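Local coordinates for small ribosomal subunit protein bS6 (Thermotoga maritima, PDB 1VMB), which probably binds 16S ribosomal RNA together with bS18 as a structural component of the small ribosomal subunit, at residues E18-S23 / D113-E118; K57-G62 / Y78-F83. All blocks are in the same frame, centred on the assembly; numbering follows the deposited sequence. Where two conformers were deposited one is given.

Strand 19-27 opens the modelled fold, and helix 112-122, at the C-terminal end of the chain, comes back to its first residues; interaction 1 (18-23 with 113-118) thus closes a loop of 89 residues. Interaction 2 (57-62 with 78-83) is nested inside that loop and closes a much shorter one, 15 residues without helix, by pairing strands 54-66 and 73-85. The centres of the two contacts lie about 15 Å apart, and the sheet joins them directly: strand 19-27 is flanked by 73-85, with Tyr21 N 2.8 Å from Phe83 O and Ser23 O 2.9 Å from Ile81 N. One contact therefore pairs the edge strand 54-66 with its inner neighbour 73-85, while the other fastens the C-terminal helix to the sheet.

Interaction 1: E18-S23 / D113-E118; sequences ERIYES and DLEKKE. With EDO (1,2-ethanediol), chain C.
The junction between the C-terminal helix and the start of a central sheet strand is made by Ile20 and Glu115, whose CA atoms are 6.4 Å apart. The segment axes approach to 8.0 Å at 138°, so the helix runs back across the strand obliquely. Ile20 N donates to Glu115 OE2 at 2.9 Å, with 163° at the hydrogen; the donor arrives on the anti side of the carboxylate, somewhat out of its plane. The same oxygen takes a salt bridge from Arg110 NE, so a backbone N-H and a guanidinium both grip it, which would be expected to favour the ionised carboxylate.

Beside this hydrogen bond the Ile20 and Glu115 side chains run alongside each other head to tail, CG1 lying 3.7 Å from Glu115 CG. With CG1 anti to the carbonyl carbon (chi1 -58°) and chi2 extended, Ile20 CD1 reaches the helix, 3.9 Å from Leu114 CB. Glu118 reaches Ile20 from the helix side, its OE2 3.5 Å from Ile20 CD1 while salt-bridged to Arg84. Asp113 OD1 accepts a hydrogen bond from O1 of 1,2-ethanediol (3.0 Å), probably from the crystallisation liquor. Helix 112-122, following the last strand of the ferredoxin-like bS6 sheet (order 2-3-1-4), thus packs against the start of its first strand.

Interaction 2: K57-G62 / Y78-F83; sequences KVERMG and YTVIYF
The Tyr82 ring presents its edge to Glu59: CG of the glutamate lies in the ring plane, and the carboxylate stands nearly perpendicular to the ring, the planes 83° apart. Glu59 OE1 comes within 3.2 Å of Tyr82 OH, while OE2 forms a salt bridge with Lys57 NZ. The Arg60 guanidinium likewise has Tyr78 O at its edge, in plane. These groups decorate an antiparallel strand pair of the ferredoxin-like four-stranded sheet of bS6, whose register shifts by one at a classic beta bulge at Met61 and Gly62, which both face Tyr78.

Before the bulge the register is regular. Glu59 N donates to Val80 O with 176° at the hydrogen, and Val80 N returns a bond to Glu59 O. On the face toward helix 33-51, Val58 and Ile81 project together, with Val58 CG2 4.1 Å from Ile81 CG1. Arg60 is bent at chi2 (-77°) and chi3, which brings its head obliquely toward Thr79; NH1 makes a weak bond to Thr79 OG1, and Glu37 and Asp77 take salt bridges from the same guanidinium. On the other face Met61 SD rests 3.9 Å from Val80 CG2 and obliquely to the Tyr78 ring, a Met-aromatic contact. At the bulge Tyr78 O accepts Gly62 N at 3.1 Å and, more weakly, Met61 N, whereas Tyr78 N donates to Gly62 O at 2.9 Å from above the carbonyl plane.

Interaction 1: E18-S23 / D113-E118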
loop_
_atom_site.group_PDB
_atom_site.type_symbol
_atom_site.label_atom_id
_atom_site.label_comp_id
_atom_site.label_asym_id
_atom_site.label_seq_id
_atom_site.Cartn_x
_atom_site.Cartn_y
_atom_site.Cartn_z
ATOM N N GLU A 18 9.669 13.795 -8.789
ATOM C CA GLU A 18 9.095 12.992 -7.722
ATOM C C GLU A 18 9.417 11.481 -7.898
ATOM O O GLU A 18 9.699 10.940 -8.996
ATOM C CB GLU A 18 7.621 13.298 -7.396
ATOM C CG GLU A 18 6.747 13.919 -8.481
ATOM C CD GLU A 18 6.443 12.959 -9.598
ATOM O OE1 GLU A 18 6.667 11.747 -9.368
ATOM O OE2 GLU A 18 5.985 13.402 -10.693
ATOM N N ARG A 19 9.386 10.841 -6.765
ATOM C CA ARG A 19 9.812 9.465 -6.648
ATOM C C ARG A 19 8.578 8.637 -6.691
ATOM O O ARG A 19 7.525 9.103 -6.231
ATOM C CB ARG A 19 10.541 9.309 -5.319
ATOM C CG ARG A 19 11.848 10.141 -5.229
ATOM C CD ARG A 19 12.551 9.995 -3.876
ATOM N NE ARG A 19 13.784 10.783 -3.825
ATOM C CZ ARG A 19 14.587 10.858 -2.759
ATOM N NH1 ARG A 19 14.293 10.193 -1.657
ATOM N NH2 ARG A 19 15.705 11.569 -2.816
ATOM N N ILE A 20 8.695 7.399 -7.185
ATOM C CA ILE A 20 7.546 6.528 -7.358
ATOM C C ILE A 20 7.647 5.369 -6.383
ATOM O O ILE A 20 8.687 4.734 -6.305
ATOM C CB ILE A 20 7.484 5.976 -8.849
ATOM C CG1 ILE A 20 7.426 7.093 -9.886
ATOM C CG2 ILE A 20 6.312 5.014 -9.062
ATOM C CD1 ILE A 20 7.648 6.637 -11.315
ATOM N N TYR A 21 6.557 5.095 -5.675
ATOM C CA TYR A 21 6.486 4.007 -4.696
ATOM C C TYR A 21 5.354 3.063 -4.912
ATOM O O TYR A 21 4.364 3.424 -5.532
ATOM C CB TYR A 21 6.289 4.639 -3.316
ATOM C CG TYR A 21 7.479 5.462 -2.914
ATOM C CD1 TYR A 21 7.562 6.825 -3.268
ATOM C CD2 TYR A 21 8.520 4.913 -2.208
ATOM C CE1 TYR A 21 8.660 7.598 -2.918
ATOM C CE2 TYR A 21 9.615 5.674 -1.871
ATOM C CZ TYR A 21 9.695 7.013 -2.223
ATOM O OH TYR A 21 10.827 7.765 -1.881
ATOM N N GLU A 22 5.557 1.811 -4.480
ATOM C CA GLU A 22 4.446 0.867 -4.283
ATOM C C GLU A 22 4.338 0.556 -2.820
ATOM O O GLU A 22 5.337 0.427 -2.119
ATOM C CB GLU A 22 4.582 -0.391 -5.132
ATOM C CG GLU A 22 5.706 -1.272 -4.691
ATOM C CD GLU A 22 5.760 -2.598 -5.392
ATOM O OE1 GLU A 22 5.419 -2.722 -6.602
ATOM O OE2 GLU A 22 6.153 -3.539 -4.688
ATOM N N SER A 23 3.097 0.404 -2.364
ATOM C CA SER A 23 2.853 -0.122 -1.021
ATOM C C SER A 23 1.780 -1.151 -1.088
ATOM O O SER A 23 0.658 -0.856 -1.531
ATOM C CB SER A 23 2.429 0.989 -0.035
ATOM O OG SER A 23 2.472 0.504 1.303
ATOM N N ASP A 113 12.601 1.161 -11.094
ATOM C CA ASP A 113 12.353 0.707 -12.450
ATOM C C ASP A 113 11.318 1.596 -13.170
ATOM O O ASP A 113 11.460 1.906 -14.337
ATOM C CB ASP A 113 11.899 -0.767 -12.410
ATOM C CG ASP A 113 10.587 -0.972 -11.714
ATOM O OD1 ASP A 113 10.419 -0.602 -10.533
ATOM O OD2 ASP A 113 9.603 -1.444 -12.345
ATOM N N LEU A 114 10.273 1.981 -12.433
ATOM C CA LEU A 114 9.229 2.868 -12.988
ATOM C C LEU A 114 9.740 4.295 -13.222
ATOM O O LEU A 114 9.376 4.946 -14.193
ATOM C CB LEU A 114 7.973 2.838 -12.109
ATOM C CG LEU A 114 7.308 1.494 -12.044
ATOM C CD1 LEU A 114 6.070 1.594 -11.190
ATOM C CD2 LEU A 114 6.994 0.938 -13.358
ATOM N N GLU A 115 10.567 4.799 -12.319
ATOM C CA GLU A 115 11.217 6.110 -12.545
ATOM C C GLU A 115 12.071 6.088 -13.794
ATOM O O GLU A 115 11.980 6.979 -14.642
ATOM C CB GLU A 115 11.990 6.570 -11.288
ATOM C CG GLU A 115 11.141 6.687 -10.030
ATOM C CD GLU A 115 11.965 7.021 -8.796
ATOM O OE1 GLU A 115 13.139 7.397 -8.958
ATOM O OE2 GLU A 115 11.465 6.911 -7.672
ATOM N N LYS A 116 12.847 5.024 -13.984
ATOM C CA LYS A 116 13.685 4.887 -15.164
ATOM C C LYS A 116 12.846 4.859 -16.430
ATOM O O LYS A 116 13.158 5.552 -17.427
ATOM C CB LYS A 116 14.524 3.613 -15.075
ATOM C CG LYS A 116 15.510 3.457 -16.207
ATOM C CD LYS A 116 16.535 2.373 -15.943
ATOM C CE LYS A 116 15.851 1.079 -15.590
ATOM N NZ LYS A 116 16.767 -0.083 -15.732
ATOM N N LYS A 117 11.749 4.101 -16.354
ATOM C CA LYS A 117 10.825 3.940 -17.490
ATOM C C LYS A 117 10.246 5.271 -17.918
ATOM O O LYS A 117 10.178 5.563 -19.112
ATOM C CB LYS A 117 9.682 2.997 -17.117
ATOM C CG LYS A 117 8.560 2.922 -18.142
ATOM C CD LYS A 117 7.613 1.797 -17.764
ATOM C CE LYS A 117 6.120 2.183 -17.934
ATOM N NZ LYS A 117 5.254 1.386 -16.957
ATOM N N GLU A 118 9.860 6.078 -16.946
ATOM C CA GLU A 118 9.272 7.389 -17.223
ATOM C C GLU A 118 10.279 8.303 -17.870
ATOM O O GLU A 118 9.940 9.001 -18.825
ATOM C CB GLU A 118 8.709 8.039 -15.948
ATOM C CG GLU A 118 7.368 7.435 -15.562
ATOM C CD GLU A 118 6.582 8.219 -14.508
ATOM O OE1 GLU A 118 6.914 9.404 -14.242
ATOM O OE2 GLU A 118 5.619 7.629 -13.948
HETATM C C1 EDO C . 12.089 -2.925 -7.976
HETATM O O1 EDO C . 10.776 -2.702 -8.466
HETATM C C2 EDO C . 12.677 -1.654 -7.329
HETATM O O2 EDO C . 13.019 -0.652 -8.315
#

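Interaction 2: K57-G62 / Y78-F83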
loop_
_atom_site.group_PDB
_atom_site.type_symbol
_atom_site.label_atom_id
_atom_site.label_comp_id
_atom_site.label_asym_id
_atom_site.label_seq_id
_atom_site.Cartn_x
_atom_site.Cartn_y
_atom_site.Cartn_z
ATOM N N LYS A 57 -2.569 4.656 -8.936
ATOM C CA LYS A 57 -3.313 3.421 -9.140
ATOM C C LYS A 57 -3.519 2.701 -7.822
ATOM O O LYS A 57 -2.588 2.651 -6.994
ATOM C CB LYS A 57 -2.520 2.488 -10.061
ATOM C CG LYS A 57 -3.306 1.310 -10.565
ATOM C CD LYS A 57 -2.584 0.463 -11.551
ATOM C CE LYS A 57 -3.505 -0.627 -12.120
ATOM N NZ LYS A 57 -2.708 -1.725 -12.778
ATOM N N VAL A 58 -4.719 2.156 -7.651
ATOM C CA VAL A 58 -5.073 1.307 -6.506
ATOM C C VAL A 58 -5.508 -0.019 -7.151
ATOM O O VAL A 58 -6.413 -0.036 -7.995
ATOM C CB VAL A 58 -6.176 1.925 -5.675
ATOM C CG1 VAL A 58 -6.607 0.998 -4.574
ATOM C CG2 VAL A 58 -5.718 3.284 -5.068
ATOM N N GLU A 59 -4.790 -1.099 -6.842
ATOM C CA GLU A 59 -5.141 -2.434 -7.343
ATOM C C GLU A 59 -5.697 -3.227 -6.178
ATOM O O GLU A 59 -4.935 -3.619 -5.280
ATOM C CB GLU A 59 -3.910 -3.201 -7.893
ATOM C CG GLU A 59 -3.249 -2.566 -9.106
ATOM C CD GLU A 59 -2.043 -3.339 -9.674
ATOM O OE1 GLU A 59 -1.329 -4.059 -8.931
ATOM O OE2 GLU A 59 -1.798 -3.175 -10.898
ATOM N N ARG A 60 -6.989 -3.475 -6.193
ATOM C CA ARG A 60 -7.628 -4.329 -5.188
ATOM C C ARG A 60 -7.510 -5.774 -5.665
ATOM O O ARG A 60 -8.312 -6.232 -6.474
ATOM C CB ARG A 60 -9.090 -3.953 -4.969
ATOM C CG ARG A 60 -9.247 -2.604 -4.219
ATOM C CD ARG A 60 -8.997 -2.665 -2.731
ATOM N NE ARG A 60 -10.016 -3.458 -2.053
ATOM C CZ ARG A 60 -9.829 -4.668 -1.532
ATOM N NH1 ARG A 60 -8.640 -5.272 -1.588
ATOM N NH2 ARG A 60 -10.859 -5.306 -0.962
ATOM N N MET A 61 -6.505 -6.488 -5.150
ATOM C CA MET A 61 -6.251 -7.866 -5.586
ATOM C C MET A 61 -7.198 -8.896 -4.967
ATOM O O MET A 61 -7.414 -9.980 -5.530
ATOM C CB MET A 61 -4.796 -8.247 -5.313
ATOM C CG MET A 61 -3.801 -7.385 -6.025
ATOM S SD MET A 61 -2.112 -7.861 -5.477
ATOM C CE MET A 61 -1.225 -7.477 -6.995
ATOM N N GLY A 62 -7.790 -8.546 -3.851
ATOM C CA GLY A 62 -8.773 -9.387 -3.208
ATOM C C GLY A 62 -8.096 -10.498 -2.390
ATOM O O GLY A 62 -6.899 -10.470 -2.115
ATOM N N TYR A 78 -5.518 -8.598 -0.320
ATOM C CA TYR A 78 -4.375 -7.798 -0.852
ATOM C C TYR A 78 -4.831 -6.542 -1.577
ATOM O O TYR A 78 -5.746 -6.605 -2.463
ATOM C CB TYR A 78 -3.575 -8.632 -1.852
ATOM C CG TYR A 78 -2.624 -9.713 -1.317
ATOM C CD1 TYR A 78 -3.103 -10.821 -0.644
ATOM C CD2 TYR A 78 -1.272 -9.691 -1.605
ATOM C CE1 TYR A 78 -2.278 -11.839 -0.279
ATOM C CE2 TYR A 78 -0.406 -10.733 -1.234
ATOM C CZ TYR A 78 -0.904 -11.785 -0.533
ATOM O OH TYR A 78 -0.129 -12.881 -0.184
ATOM N N THR A 79 -4.090 -5.462 -1.315
ATOM C CA THR A 79 -4.208 -4.243 -2.066
ATOM C C THR A 79 -2.812 -3.727 -2.333
ATOM O O THR A 79 -1.978 -3.834 -1.456
ATOM C CB THR A 79 -4.958 -3.198 -1.273
ATOM O OG1 THR A 79 -6.237 -3.685 -0.883
ATOM C CG2 THR A 79 -5.222 -2.027 -2.109
ATOM N N VAL A 80 -2.572 -3.183 -3.542
ATOM C CA VAL A 80 -1.313 -2.443 -3.802
ATOM C C VAL A 80 -1.671 -1.037 -4.245
ATOM O O VAL A 80 -2.595 -0.884 -5.084
ATOM C CB VAL A 80 -0.482 -3.079 -4.863
ATOM C CG1 VAL A 80 0.896 -2.397 -4.915
ATOM C CG2 VAL A 80 -0.288 -4.579 -4.620
ATOM N N ILE A 81 -0.979 -0.023 -3.736
ATOM C CA ILE A 81 -1.234 1.356 -4.121
ATOM C C ILE A 81 0.067 1.874 -4.691
ATOM O O ILE A 81 1.082 1.700 -4.019
ATOM C CB ILE A 81 -1.667 2.227 -2.926
ATOM C CG1 ILE A 81 -3.012 1.745 -2.405
ATOM C CG2 ILE A 81 -1.769 3.664 -3.333
ATOM C CD1 ILE A 81 -3.437 2.425 -1.098
ATOM N N TYR A 82 0.009 2.453 -5.882
ATOM C CA TYR A 82 1.136 3.081 -6.533
ATOM C C TYR A 82 0.981 4.560 -6.386
ATOM O O TYR A 82 -0.084 5.101 -6.717
ATOM C CB TYR A 82 1.187 2.711 -8.001
ATOM C CG TYR A 82 1.344 1.207 -8.194
ATOM C CD1 TYR A 82 2.590 0.615 -8.232
ATOM C CD2 TYR A 82 0.236 0.397 -8.253
ATOM C CE1 TYR A 82 2.729 -0.811 -8.394
ATOM C CE2 TYR A 82 0.343 -1.011 -8.437
ATOM C CZ TYR A 82 1.591 -1.599 -8.494
ATOM O OH TYR A 82 1.679 -2.995 -8.654
ATOM N N PHE A 83 2.017 5.211 -5.869
ATOM C CA PHE A 83 1.944 6.658 -5.639
ATOM C C PHE A 83 3.286 7.356 -5.855
ATOM O O PHE A 83 4.333 6.732 -5.925
ATOM C CB PHE A 83 1.400 6.980 -4.238
ATOM C CG PHE A 83 2.294 6.542 -3.108
ATOM C CD1 PHE A 83 2.203 5.264 -2.621
ATOM C CD2 PHE A 83 3.168 7.431 -2.480
ATOM C CE1 PHE A 83 2.969 4.852 -1.538
ATOM C CE2 PHE A 83 3.956 6.996 -1.389
ATOM C CZ PHE A 83 3.865 5.718 -0.948
#